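Local coordinates for structural polyprotein, VP3 (Israeli acute paralysis virus, PDB 5CDD) that probably serves as a structural building block of the virion shell, being the VP3 capsid piece of the longer structural polyprotein, at residues N112-V117 / T167-G172; I155-G160 / I203-V208; Y189-I192 / N197-E200; K211-T216 / V268-K273. One frame throughout, in Å; residues are numbered along the deposited sequence.

Interaction 1. Residues N112-V117 / T167-G172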
loop_
_atom_site.group_PDB
_atom_site.type_symbol
_atom_site.label_atom_id
_atom_site.label_comp_id
_atom_site.label_asym_id
_atom_site.label_seq_id
_atom_site.Cartn_x
_atom_site.Cartn_y
_atom_site.Cartn_z
ATOM N N ASN B 112 -14.808 -6.466 -72.135
ATOM C CA ASN B 112 -13.881 -7.418 -71.527
ATOM C C ASN B 112 -13.701 -7.013 -70.073
ATOM O O ASN B 112 -13.979 -5.874 -69.705
ATOM C CB ASN B 112 -12.509 -7.383 -72.214
ATOM C CG ASN B 112 -12.552 -7.873 -73.645
ATOM O OD1 ASN B 112 -13.170 -8.893 -73.948
ATOM N ND2 ASN B 112 -11.872 -7.158 -74.533
ATOM N N ARG B 113 -13.232 -7.944 -69.250
ATOM C CA ARG B 113 -13.002 -7.660 -67.840
ATOM C C ARG B 113 -11.528 -7.805 -67.506
ATOM O O ARG B 113 -10.981 -8.906 -67.539
ATOM C CB ARG B 113 -13.815 -8.607 -66.955
ATOM C CG ARG B 113 -13.596 -8.380 -65.466
ATOM C CD ARG B 113 -14.557 -9.200 -64.628
ATOM N NE ARG B 113 -15.938 -8.994 -65.056
ATOM C CZ ARG B 113 -17.000 -9.495 -64.435
ATOM N NH1 ARG B 113 -18.217 -9.252 -64.906
ATOM N NH2 ARG B 113 -16.848 -10.229 -63.340
ATOM N N GLU B 114 -10.885 -6.687 -67.188
ATOM C CA GLU B 114 -9.471 -6.698 -66.841
ATOM C C GLU B 114 -9.274 -6.701 -65.331
ATOM O O GLU B 114 -9.819 -5.854 -64.622
ATOM C CB GLU B 114 -8.762 -5.476 -67.424
ATOM C CG GLU B 114 -8.794 -5.384 -68.932
ATOM C CD GLU B 114 -7.916 -4.263 -69.450
ATOM O OE1 GLU B 114 -8.103 -3.108 -69.010
ATOM O OE2 GLU B 114 -7.038 -4.539 -70.297
ATOM N N THR B 115 -8.487 -7.657 -64.848
ATOM C CA THR B 115 -8.192 -7.773 -63.425
ATOM C C THR B 115 -6.683 -7.682 -63.227
ATOM O O THR B 115 -5.923 -8.363 -63.913
ATOM C CB THR B 115 -8.681 -9.123 -62.854
ATOM O OG1 THR B 115 -10.106 -9.205 -62.964
ATOM C CG2 THR B 115 -8.285 -9.255 -61.393
ATOM N N GLU B 116 -6.252 -6.837 -62.296
ATOM C CA GLU B 116 -4.828 -6.679 -62.018
ATOM C C GLU B 116 -4.331 -7.810 -61.122
ATOM O O GLU B 116 -4.923 -8.094 -60.080
ATOM C CB GLU B 116 -4.554 -5.346 -61.317
ATOM C CG GLU B 116 -4.977 -4.112 -62.089
ATOM C CD GLU B 116 -4.613 -2.825 -61.365
ATOM O OE1 GLU B 116 -5.026 -2.656 -60.197
ATOM O OE2 GLU B 116 -3.914 -1.986 -61.966
ATOM N N VAL B 117 -3.251 -8.458 -61.543
ATOM C CA VAL B 117 -2.647 -9.537 -60.769
ATOM C C VAL B 117 -1.215 -9.119 -60.488
ATOM O O VAL B 117 -0.396 -8.992 -61.395
ATOM C CB VAL B 117 -2.641 -10.866 -61.534
ATOM C CG1 VAL B 117 -1.987 -11.941 -60.691
ATOM C CG2 VAL B 117 -4.056 -11.274 -61.866
ATOM N N THR B 167 0.586 3.295 -69.664
ATOM C CA THR B 167 -0.249 2.581 -70.619
ATOM C C THR B 167 -1.699 2.745 -70.188
ATOM O O THR B 167 -1.977 3.200 -69.079
ATOM C CB THR B 167 0.107 1.076 -70.646
ATOM O OG1 THR B 167 1.475 0.920 -71.037
ATOM C CG2 THR B 167 -0.779 0.323 -71.628
ATOM N N VAL B 168 -2.622 2.383 -71.073
ATOM C CA VAL B 168 -4.042 2.484 -70.774
ATOM C C VAL B 168 -4.373 1.710 -69.499
ATOM O O VAL B 168 -5.352 2.014 -68.814
ATOM C CB VAL B 168 -4.890 1.915 -71.937
ATOM C CG1 VAL B 168 -4.528 0.454 -72.178
ATOM C CG2 VAL B 168 -6.374 2.052 -71.622
ATOM N N ASN B 169 -3.544 0.723 -69.173
ATOM C CA ASN B 169 -3.786 -0.097 -67.993
ATOM C C ASN B 169 -2.548 -0.517 -67.204
ATOM O O ASN B 169 -2.620 -1.437 -66.391
ATOM C CB ASN B 169 -4.553 -1.351 -68.399
ATOM C CG ASN B 169 -3.856 -2.122 -69.502
ATOM O OD1 ASN B 169 -2.626 -2.204 -69.535
ATOM N ND2 ASN B 169 -4.638 -2.704 -70.404
ATOM N N ASN B 170 -1.417 0.142 -67.429
ATOM C CA ASN B 170 -0.200 -0.214 -66.705
ATOM C C ASN B 170 0.838 0.901 -66.808
ATOM O O ASN B 170 0.554 1.977 -67.331
ATOM C CB ASN B 170 0.380 -1.515 -67.272
ATOM C CG ASN B 170 1.207 -2.287 -66.252
ATOM O OD1 ASN B 170 2.089 -1.734 -65.596
ATOM N ND2 ASN B 170 0.927 -3.579 -66.125
ATOM N N ILE B 171 2.035 0.637 -66.295
ATOM C CA ILE B 171 3.129 1.603 -66.332
ATOM C C ILE B 171 4.457 0.870 -66.506
ATOM O O ILE B 171 4.772 -0.050 -65.753
ATOM C CB ILE B 171 3.192 2.443 -65.038
ATOM C CG1 ILE B 171 1.926 3.291 -64.904
ATOM C CG2 ILE B 171 4.421 3.343 -65.059
ATOM C CD1 ILE B 171 1.884 4.131 -63.652
ATOM N N GLY B 172 5.230 1.283 -67.505
ATOM C CA GLY B 172 6.510 0.652 -67.759
ATOM C C GLY B 172 7.627 1.672 -67.827
ATOM O O GLY B 172 7.368 2.873 -67.776
#

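Interaction 2. Residues I155-G160 / I203-V208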
loop_
_atom_site.group_PDB
_atom_site.type_symbol
_atom_site.label_atom_id
_atom_site.label_comp_id
_atom_site.label_asym_id
_atom_site.label_seq_id
_atom_site.Cartn_x
_atom_site.Cartn_y
_atom_site.Cartn_z
ATOM N N ILE B 155 25.231 -1.443 -62.594
ATOM C CA ILE B 155 24.005 -1.242 -61.834
ATOM C C ILE B 155 24.188 0.031 -61.019
ATOM O O ILE B 155 24.990 0.064 -60.088
ATOM C CB ILE B 155 23.736 -2.419 -60.874
ATOM C CG1 ILE B 155 23.749 -3.742 -61.645
ATOM C CG2 ILE B 155 22.390 -2.230 -60.194
ATOM C CD1 ILE B 155 24.842 -4.704 -61.211
ATOM N N PHE B 156 23.455 1.080 -61.378
ATOM C CA PHE B 156 23.568 2.347 -60.670
ATOM C C PHE B 156 22.226 2.797 -60.112
ATOM O O PHE B 156 21.173 2.332 -60.550
ATOM C CB PHE B 156 24.156 3.422 -61.599
ATOM C CG PHE B 156 23.251 3.823 -62.733
ATOM C CD1 PHE B 156 22.352 4.878 -62.585
ATOM C CD2 PHE B 156 23.300 3.152 -63.952
ATOM C CE1 PHE B 156 21.516 5.259 -63.635
ATOM C CE2 PHE B 156 22.468 3.525 -65.005
ATOM C CZ PHE B 156 21.575 4.582 -64.845
ATOM N N PHE B 157 22.274 3.696 -59.132
ATOM C CA PHE B 157 21.065 4.210 -58.502
ATOM C C PHE B 157 20.817 5.672 -58.846
ATOM O O PHE B 157 21.721 6.510 -58.774
ATOM C CB PHE B 157 21.148 4.062 -56.980
ATOM C CG PHE B 157 19.977 4.665 -56.251
ATOM C CD1 PHE B 157 18.703 4.119 -56.379
ATOM C CD2 PHE B 157 20.141 5.799 -55.460
ATOM C CE1 PHE B 157 17.608 4.697 -55.731
ATOM C CE2 PHE B 157 19.054 6.382 -54.811
ATOM C CZ PHE B 157 17.786 5.830 -54.947
ATOM N N GLU B 158 19.574 5.966 -59.212
ATOM C CA GLU B 158 19.164 7.317 -59.560
ATOM C C GLU B 158 17.971 7.705 -58.692
ATOM O O GLU B 158 16.903 7.098 -58.777
ATOM C CB GLU B 158 18.790 7.383 -61.044
ATOM C CG GLU B 158 18.129 8.683 -61.499
ATOM C CD GLU B 158 18.944 9.924 -61.171
ATOM O OE1 GLU B 158 20.184 9.879 -61.294
ATOM O OE2 GLU B 158 18.338 10.955 -60.804
ATOM N N PRO B 159 18.146 8.714 -57.828
ATOM C CA PRO B 159 17.065 9.166 -56.952
ATOM C C PRO B 159 16.080 10.061 -57.694
ATOM O O PRO B 159 16.455 10.764 -58.632
ATOM C CB PRO B 159 17.812 9.920 -55.862
ATOM C CG PRO B 159 18.923 10.560 -56.631
ATOM C CD PRO B 159 19.401 9.425 -57.519
ATOM N N GLY B 160 14.820 10.030 -57.277
ATOM C CA GLY B 160 13.824 10.866 -57.919
ATOM C C GLY B 160 12.829 10.113 -58.776
ATOM O O GLY B 160 12.724 8.890 -58.698
ATOM N N ILE B 203 23.153 -5.630 -53.597
ATOM C CA ILE B 203 23.157 -4.183 -53.478
ATOM C C ILE B 203 22.113 -3.742 -52.462
ATOM O O ILE B 203 20.936 -4.084 -52.572
ATOM C CB ILE B 203 22.872 -3.521 -54.843
ATOM C CG1 ILE B 203 23.960 -3.923 -55.846
ATOM C CG2 ILE B 203 22.819 -2.009 -54.689
ATOM C CD1 ILE B 203 23.725 -3.430 -57.250
ATOM N N ARG B 204 22.560 -2.984 -51.467
ATOM C CA ARG B 204 21.681 -2.491 -50.416
ATOM C C ARG B 204 21.512 -0.987 -50.562
ATOM O O ARG B 204 22.483 -0.231 -50.500
ATOM C CB ARG B 204 22.279 -2.816 -49.046
ATOM C CG ARG B 204 22.586 -4.291 -48.850
ATOM C CD ARG B 204 23.215 -4.588 -47.491
ATOM N NE ARG B 204 22.305 -4.332 -46.377
ATOM C CZ ARG B 204 22.176 -3.159 -45.764
ATOM N NH1 ARG B 204 22.903 -2.120 -46.152
ATOM N NH2 ARG B 204 21.315 -3.026 -44.761
ATOM N N VAL B 205 20.271 -0.552 -50.756
ATOM C CA VAL B 205 19.986 0.867 -50.916
ATOM C C VAL B 205 19.215 1.438 -49.726
ATOM O O VAL B 205 18.014 1.207 -49.582
ATOM C CB VAL B 205 19.173 1.126 -52.205
ATOM C CG1 VAL B 205 19.030 2.624 -52.440
ATOM C CG2 VAL B 205 19.853 0.462 -53.391
ATOM N N PRO B 206 19.904 2.181 -48.846
ATOM C CA PRO B 206 19.264 2.783 -47.673
ATOM C C PRO B 206 18.144 3.736 -48.088
ATOM O O PRO B 206 18.087 4.180 -49.234
ATOM C CB PRO B 206 20.416 3.512 -46.991
ATOM C CG PRO B 206 21.586 2.638 -47.311
ATOM C CD PRO B 206 21.368 2.337 -48.776
ATOM N N PHE B 207 17.257 4.053 -47.153
ATOM C CA PHE B 207 16.144 4.944 -47.444
ATOM C C PHE B 207 16.612 6.383 -47.630
ATOM O O PHE B 207 17.170 6.989 -46.714
ATOM C CB PHE B 207 15.120 4.890 -46.308
ATOM C CG PHE B 207 13.832 5.602 -46.616
ATOM C CD1 PHE B 207 12.871 5.009 -47.429
ATOM C CD2 PHE B 207 13.578 6.864 -46.091
ATOM C CE1 PHE B 207 11.672 5.663 -47.713
ATOM C CE2 PHE B 207 12.383 7.527 -46.368
ATOM C CZ PHE B 207 11.429 6.924 -47.180
ATOM N N VAL B 208 16.393 6.924 -48.825
ATOM C CA VAL B 208 16.764 8.304 -49.120
ATOM C C VAL B 208 15.597 9.011 -49.795
ATOM O O VAL B 208 15.131 8.595 -50.856
ATOM C CB VAL B 208 18.007 8.390 -50.035
ATOM C CG1 VAL B 208 19.227 7.868 -49.293
ATOM C CG2 VAL B 208 17.777 7.598 -51.317
#

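Interaction 3. Residues Y189-I192 / N197-E200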
loop_
_atom_site.group_PDB
_atom_site.type_symbol
_atom_site.label_atom_id
_atom_site.label_comp_id
_atom_site.label_asym_id
_atom_site.label_seq_id
_atom_site.Cartn_x
_atom_site.Cartn_y
_atom_site.Cartn_z
ATOM N N TYR B 189 25.738 6.539 -57.725
ATOM C CA TYR B 189 26.247 5.430 -56.934
ATOM C C TYR B 189 26.017 4.188 -57.782
ATOM O O TYR B 189 24.908 3.968 -58.270
ATOM C CB TYR B 189 25.474 5.314 -55.621
ATOM C CG TYR B 189 26.075 6.100 -54.481
ATOM C CD1 TYR B 189 27.233 5.656 -53.842
ATOM C CD2 TYR B 189 25.491 7.286 -54.040
ATOM C CE1 TYR B 189 27.795 6.374 -52.788
ATOM C CE2 TYR B 189 26.045 8.012 -52.989
ATOM C CZ TYR B 189 27.195 7.550 -52.368
ATOM O OH TYR B 189 27.743 8.260 -51.322
ATOM N N LYS B 190 27.056 3.381 -57.964
ATOM C CA LYS B 190 26.918 2.182 -58.782
ATOM C C LYS B 190 27.906 1.073 -58.456
ATOM O O LYS B 190 28.813 1.237 -57.638
ATOM C CB LYS B 190 27.063 2.547 -60.262
ATOM C CG LYS B 190 28.404 3.176 -60.612
ATOM C CD LYS B 190 28.520 3.445 -62.103
ATOM C CE LYS B 190 29.830 4.142 -62.432
ATOM N NZ LYS B 190 29.945 5.451 -61.724
ATOM N N TYR B 191 27.706 -0.063 -59.116
ATOM C CA TYR B 191 28.561 -1.229 -58.962
ATOM C C TYR B 191 28.694 -1.887 -60.329
ATOM O O TYR B 191 27.717 -2.001 -61.070
ATOM C CB TYR B 191 27.954 -2.236 -57.985
ATOM C CG TYR B 191 28.799 -3.480 -57.836
ATOM C CD1 TYR B 191 29.990 -3.451 -57.114
ATOM C CD2 TYR B 191 28.438 -4.671 -58.464
ATOM C CE1 TYR B 191 30.802 -4.577 -57.020
ATOM C CE2 TYR B 191 29.245 -5.805 -58.378
ATOM C CZ TYR B 191 30.426 -5.750 -57.655
ATOM O OH TYR B 191 31.230 -6.863 -57.564
ATOM N N ILE B 192 29.905 -2.313 -60.664
ATOM C CA ILE B 192 30.143 -2.964 -61.940
ATOM C C ILE B 192 30.472 -4.431 -61.716
ATOM O O ILE B 192 31.530 -4.770 -61.185
ATOM C CB ILE B 192 31.296 -2.287 -62.705
ATOM C CG1 ILE B 192 30.910 -0.845 -63.036
ATOM C CG2 ILE B 192 31.605 -3.060 -63.979
ATOM C CD1 ILE B 192 31.975 -0.077 -63.776
ATOM N N ASN B 197 35.226 -12.055 -62.439
ATOM C CA ASN B 197 35.568 -12.096 -61.023
ATOM C C ASN B 197 34.406 -12.487 -60.116
ATOM O O ASN B 197 34.610 -13.122 -59.082
ATOM C CB ASN B 197 36.117 -10.738 -60.582
ATOM C CG ASN B 197 37.411 -10.379 -61.281
ATOM O OD1 ASN B 197 38.433 -11.044 -61.102
ATOM N ND2 ASN B 197 37.374 -9.324 -62.087
ATOM N N ASP B 198 33.190 -12.110 -60.501
ATOM C CA ASP B 198 32.017 -12.416 -59.690
ATOM C C ASP B 198 30.855 -12.966 -60.506
ATOM O O ASP B 198 30.817 -12.831 -61.727
ATOM C CB ASP B 198 31.554 -11.156 -58.955
ATOM C CG ASP B 198 32.656 -10.523 -58.127
ATOM O OD1 ASP B 198 33.134 -11.176 -57.176
ATOM O OD2 ASP B 198 33.045 -9.372 -58.430
ATOM N N THR B 199 29.906 -13.584 -59.811
ATOM C CA THR B 199 28.721 -14.148 -60.437
ATOM C C THR B 199 27.519 -13.496 -59.768
ATOM O O THR B 199 26.417 -13.483 -60.313
ATOM C CB THR B 199 28.633 -15.677 -60.206
ATOM O OG1 THR B 199 29.782 -16.317 -60.773
ATOM C CG2 THR B 199 27.372 -16.248 -60.840
ATOM N N GLU B 200 27.756 -12.942 -58.583
ATOM C CA GLU B 200 26.704 -12.318 -57.796
ATOM C C GLU B 200 27.138 -11.012 -57.146
ATOM O O GLU B 200 28.314 -10.652 -57.152
ATOM C CB GLU B 200 26.275 -13.289 -56.701
ATOM C CG GLU B 200 24.807 -13.628 -56.667
ATOM C CD GLU B 200 24.541 -14.856 -55.814
ATOM O OE1 GLU B 200 25.047 -14.911 -54.671
ATOM O OE2 GLU B 200 23.823 -15.760 -56.284
#

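Interaction 4. Residues K211-T216 / V268-K273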
loop_
_atom_site.group_PDB
_atom_site.type_symbol
_atom_site.label_atom_id
_atom_site.label_comp_id
_atom_site.label_asym_id
_atom_site.label_seq_id
_atom_site.Cartn_x
_atom_site.Cartn_y
_atom_site.Cartn_z
ATOM N N LYS B 211 11.146 12.900 -47.752
ATOM C CA LYS B 211 9.975 12.541 -46.969
ATOM C C LYS B 211 10.426 11.556 -45.905
ATOM O O LYS B 211 11.432 10.868 -46.069
ATOM C CB LYS B 211 8.920 11.880 -47.852
ATOM C CG LYS B 211 8.448 12.748 -48.990
ATOM C CD LYS B 211 7.429 12.021 -49.841
ATOM C CE LYS B 211 7.076 12.838 -51.069
ATOM N NZ LYS B 211 8.288 13.143 -51.887
ATOM N N MET B 212 9.680 11.493 -44.811
ATOM C CA MET B 212 10.009 10.584 -43.726
ATOM C C MET B 212 9.603 9.155 -44.083
ATOM O O MET B 212 10.276 8.190 -43.715
ATOM C CB MET B 212 9.289 11.020 -42.458
ATOM C CG MET B 212 9.725 12.362 -41.926
ATOM S SD MET B 212 8.995 12.667 -40.315
ATOM C CE MET B 212 10.446 12.570 -39.290
ATOM N N PHE B 213 8.491 9.036 -44.801
ATOM C CA PHE B 213 7.962 7.749 -45.231
ATOM C C PHE B 213 7.415 7.909 -46.646
ATOM O O PHE B 213 7.082 9.018 -47.066
ATOM C CB PHE B 213 6.817 7.308 -44.319
ATOM C CG PHE B 213 7.175 7.241 -42.860
ATOM C CD1 PHE B 213 7.968 6.209 -42.368
ATOM C CD2 PHE B 213 6.681 8.190 -41.970
ATOM C CE1 PHE B 213 8.259 6.121 -41.007
ATOM C CE2 PHE B 213 6.964 8.111 -40.611
ATOM C CZ PHE B 213 7.754 7.074 -40.129
ATOM N N LEU B 214 7.321 6.802 -47.377
ATOM C CA LEU B 214 6.786 6.821 -48.736
ATOM C C LEU B 214 5.493 6.015 -48.779
ATOM O O LEU B 214 5.281 5.128 -47.953
ATOM C CB LEU B 214 7.801 6.237 -49.720
ATOM C CG LEU B 214 9.031 7.095 -50.024
ATOM C CD1 LEU B 214 10.000 6.311 -50.889
ATOM C CD2 LEU B 214 8.607 8.372 -50.729
ATOM N N LYS B 215 4.629 6.328 -49.738
ATOM C CA LYS B 215 3.357 5.630 -49.863
ATOM C C LYS B 215 3.553 4.163 -50.224
ATOM O O LYS B 215 4.606 3.773 -50.723
ATOM C CB LYS B 215 2.477 6.328 -50.906
ATOM C CG LYS B 215 1.980 7.706 -50.465
ATOM C CD LYS B 215 0.959 8.281 -51.445
ATOM C CE LYS B 215 0.299 9.547 -50.902
ATOM N NZ LYS B 215 1.248 10.684 -50.745
ATOM N N THR B 216 2.534 3.351 -49.965
ATOM C CA THR B 216 2.607 1.924 -50.252
ATOM C C THR B 216 1.668 1.485 -51.371
ATOM O O THR B 216 1.479 0.291 -51.591
ATOM C CB THR B 216 2.274 1.091 -48.994
ATOM O OG1 THR B 216 0.920 1.355 -48.598
ATOM C CG2 THR B 216 3.227 1.434 -47.856
ATOM N N VAL B 268 10.142 -0.386 -41.312
ATOM C CA VAL B 268 9.249 0.284 -40.383
ATOM C C VAL B 268 8.032 0.686 -41.205
ATOM O O VAL B 268 8.169 1.201 -42.315
ATOM C CB VAL B 268 9.890 1.544 -39.753
ATOM C CG1 VAL B 268 11.173 1.180 -39.060
ATOM C CG2 VAL B 268 10.158 2.586 -40.803
ATOM N N VAL B 269 6.845 0.416 -40.678
ATOM C CA VAL B 269 5.617 0.760 -41.374
ATOM C C VAL B 269 4.789 1.719 -40.536
ATOM O O VAL B 269 4.865 1.710 -39.304
ATOM C CB VAL B 269 4.784 -0.492 -41.688
ATOM C CG1 VAL B 269 5.533 -1.371 -42.673
ATOM C CG2 VAL B 269 4.486 -1.255 -40.412
ATOM N N VAL B 270 4.003 2.554 -41.208
ATOM C CA VAL B 270 3.168 3.529 -40.520
ATOM C C VAL B 270 1.698 3.353 -40.892
ATOM O O VAL B 270 1.372 3.114 -42.054
ATOM C CB VAL B 270 3.608 4.965 -40.865
ATOM C CG1 VAL B 270 2.776 5.974 -40.084
ATOM C CG2 VAL B 270 5.079 5.133 -40.551
ATOM N N GLU B 271 0.867 3.452 -39.863
ATOM C CA GLU B 271 -0.565 3.349 -39.987
ATOM C C GLU B 271 -0.933 1.888 -40.033
ATOM O O GLU B 271 -0.090 1.036 -40.342
ATOM C CB GLU B 271 -1.046 4.043 -41.262
ATOM C CG GLU B 271 -2.552 4.236 -41.332
ATOM C CD GLU B 271 -2.943 5.509 -42.057
ATOM O OE1 GLU B 271 -2.120 6.023 -42.844
ATOM O OE2 GLU B 271 -4.073 5.995 -41.842
ATOM N N PRO B 272 -2.256 1.606 -39.736
ATOM C CA PRO B 272 -2.601 0.193 -39.852
ATOM C C PRO B 272 -3.742 0.133 -40.852
ATOM O O PRO B 272 -4.887 -0.159 -40.498
ATOM C CB PRO B 272 -3.130 -0.104 -38.451
ATOM C CG PRO B 272 -3.880 1.152 -38.076
ATOM C CD PRO B 272 -3.427 2.263 -38.999
ATOM N N LYS B 273 -3.432 0.426 -42.113
ATOM C CA LYS B 273 -4.510 0.423 -43.101
ATOM C C LYS B 273 -3.936 0.529 -44.513
ATOM O O LYS B 273 -2.992 1.281 -44.747
ATOM C CB LYS B 273 -5.460 1.597 -42.848
ATOM C CG LYS B 273 -6.457 1.839 -43.966
ATOM C CD LYS B 273 -7.387 2.990 -43.665
ATOM C CE LYS B 273 -8.359 3.186 -44.811
ATOM N NZ LYS B 273 -9.719 3.542 -44.335
#

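Interaction 1. Residues N112-V117 / T167-G172
Glu114 and Asn169 meet through their outer polar ends, linking a two-stranded antiparallel hairpin (101-106 with 111-118) to the turn of a second hairpin (164-166 with 171-173). The nearest CA atoms, Glu114 CA and Asn169 CA, are 8.8 Å apart, and no backbone bond joins the two segments, so the link rests on side chains. Their long axes cross at about a right angle, and the carboxylate is turned 58° from the amide plane. Asn169 ND2 donates to Glu114 OE2 over 3.0 Å, but the N-H...O angle is only 121° and the bond is weak. OE1 of the same carboxylate stands farther off, with Glu114 OE1 3.8 Å from Asn169 ND2. Glu114 reaches across because CG lies beside its own backbone N (chi1 -61°) and the chain beyond is extended. The turn carrying Asn169 is closed by a backbone bond from Thr167 N to Asn170 O. Glu114 also has a long, weak ion pair with Arg204 of a neighbouring capsid chain, on whose side chain Asn169 packs. A strand of that chain extends the sheet antiparallel to Arg113-Thr115, which places this surface contact at a subunit interface. Behind the donor nitrogen, the amide carbon Asn169 CG lies 4.1 Å from Glu114 OE2.

Interaction 2. Residues I155-G160 / I203-V208
The ring of Phe157 receives Val205 squarely over one face: CG1 of Val205 lies 4.1 Å from the ring centroid and 8° off the normal, a CH-pi contact. On the opposite face, toward the rim, sits Pro159 N of the ring's own strand, 3.9 Å above the plane. Val208 reaches the ring obliquely, its CG2 3.9 Å from Phe157 CE2. At the other end of the contact Ile155 CG2 meets Ile203 CD1 at 3.4 Å. Torsions set up the aromatic contact: Phe157 CG is trans to its backbone N (chi1 176°), and Val205 presents the methyl in the equivalent position.

No hydrogen bond joins the two segments, which face each other through side chains. Ile155 CA stays 8.9 Å from Ile203 CA, and Phe157 CA 8.4 Å from Val205 CA. The touching parts run only 11° from parallel. In the next shell, Leu238 packs on Phe157, Ile141 touches Ile155, and Val93 touches both Phe157 and Val205. Backbone bonds from Phe157 to Tyr189 and from Glu158 to Phe237 hold strand 150-159 between two neighbours, while Ile203 and Arg204 pair with a parallel strand of a neighbouring capsid chain. One segment belongs to the sheet of 150-159 and the other to the sheet of 132-144, an arrangement typical of the core of the viral jelly-roll beta sandwich.

Interaction 3. Residues Y189-I192 / N197-E200
The hydroxyl oxygen of Tyr191 comes close to the carboxylate of Asp198 at the margin of the viral jelly roll, where strand 189-194, the outermost strand of its sheet within this chain, gives way to the loop leading into strand 202-205. The phenol oxygen and one carboxylate oxygen stand 3.2 Å apart, Tyr191 OH to Asp198 OD2. The other oxygen is turned aside, with Asp198 OD1 4.7 Å from Tyr191 OH. The approach nearly prolongs the phenol C-O bond, since the angle at OH between Tyr191 CZ and Asp198 OD2 is about 160°. Ring and carboxylate planes are inclined by 43°, and the two side chains run obliquely to one another.

Side-chain conformation accounts for the meeting. In Tyr191 the ring carbon CG is trans to the backbone N (chi1 178°), which throws the ring out from the strand toward the loop. Asp198 answers from the loop with CG beside its own backbone N and opposite the carbonyl carbon, a first torsion that carries the carboxylate toward the phenol.

Strand 189-194 is held by backbone bonding of Tyr191 to Ile155, while the loop is tied back through Thr199 to Val143 and by a salt bridge from Glu200 to Arg140. Asn10 of a neighbouring capsid chain joins here: it packs on Asp198, and its ND2 hydrogen-bonds Tyr191 OH. That phenol oxygen is thus shared by an intersubunit bond and the approach of Asp198, whose carboxylate carbon CG is 4.0 Å from Tyr191 OH.

Interaction 4. Residues K211-T216 / V268-K273
Phe213 gives up the most surface here, one face of its ring being covered by Val270 and its edge bordered by Val268. The CG2 methyl of Val270 sits 3.3 Å from the centroid of the Phe213 ring, 10° off the normal, a CH-pi contact over the centre of that face. All six ring carbons are close to this single methyl. Even the farthest of them, Phe213 CG, is 3.8 Å from Val270 CG2. Val268 comes instead at the edge, near the ring plane, with its CG2 4.0 Å from Phe213 CE1. Both valines cross the phenylalanine side chain at about a right angle. The ring stands up toward them because Phe213 CG lies beside its own backbone N (chi1 -56°), while in Val270 CG1 takes the position trans to N (chi1 -177°) and CG2 is the branch offered to the ring.

Both segments adjoin strand 132-144 of the jelly roll. Through their backbones Leu214 bonds to Trp133, Val268 to Arg134, and Val270 to Ser131 and Tyr132. Phe213 bridges the two segments, its CA 7.9 Å from Val270 CA, and its side chain also touches Tyr132 and Arg134. Val27 of a neighbouring capsid chain packs on Phe213, and in a second neighbouring chain Gln150 NE2 makes a weak hydrogen bond to Phe213 O.

In the fold
Interactions 2 and 3 lie side by side, their centres about 14 Å apart, because strands 150-159 and 189-194 are neighbours in one sheet; along the chain, interaction 3 is nested inside the loop that interaction 2 closes. Interaction 4 follows later, its centre about 19 Å from that of interaction 2. Both reach the sheet of 132-144, and Phe207 of 203-208 packs against Met212, Phe213 and Leu214. Interaction 1 lies apart, its centre about 25 Å or more from the other centres, yet its segments alternate in sequence with those of interaction 2. Contacts 2 and 4 are thus buried and 1 and 3 lie at the surface, while neighbouring capsid chains reach all four.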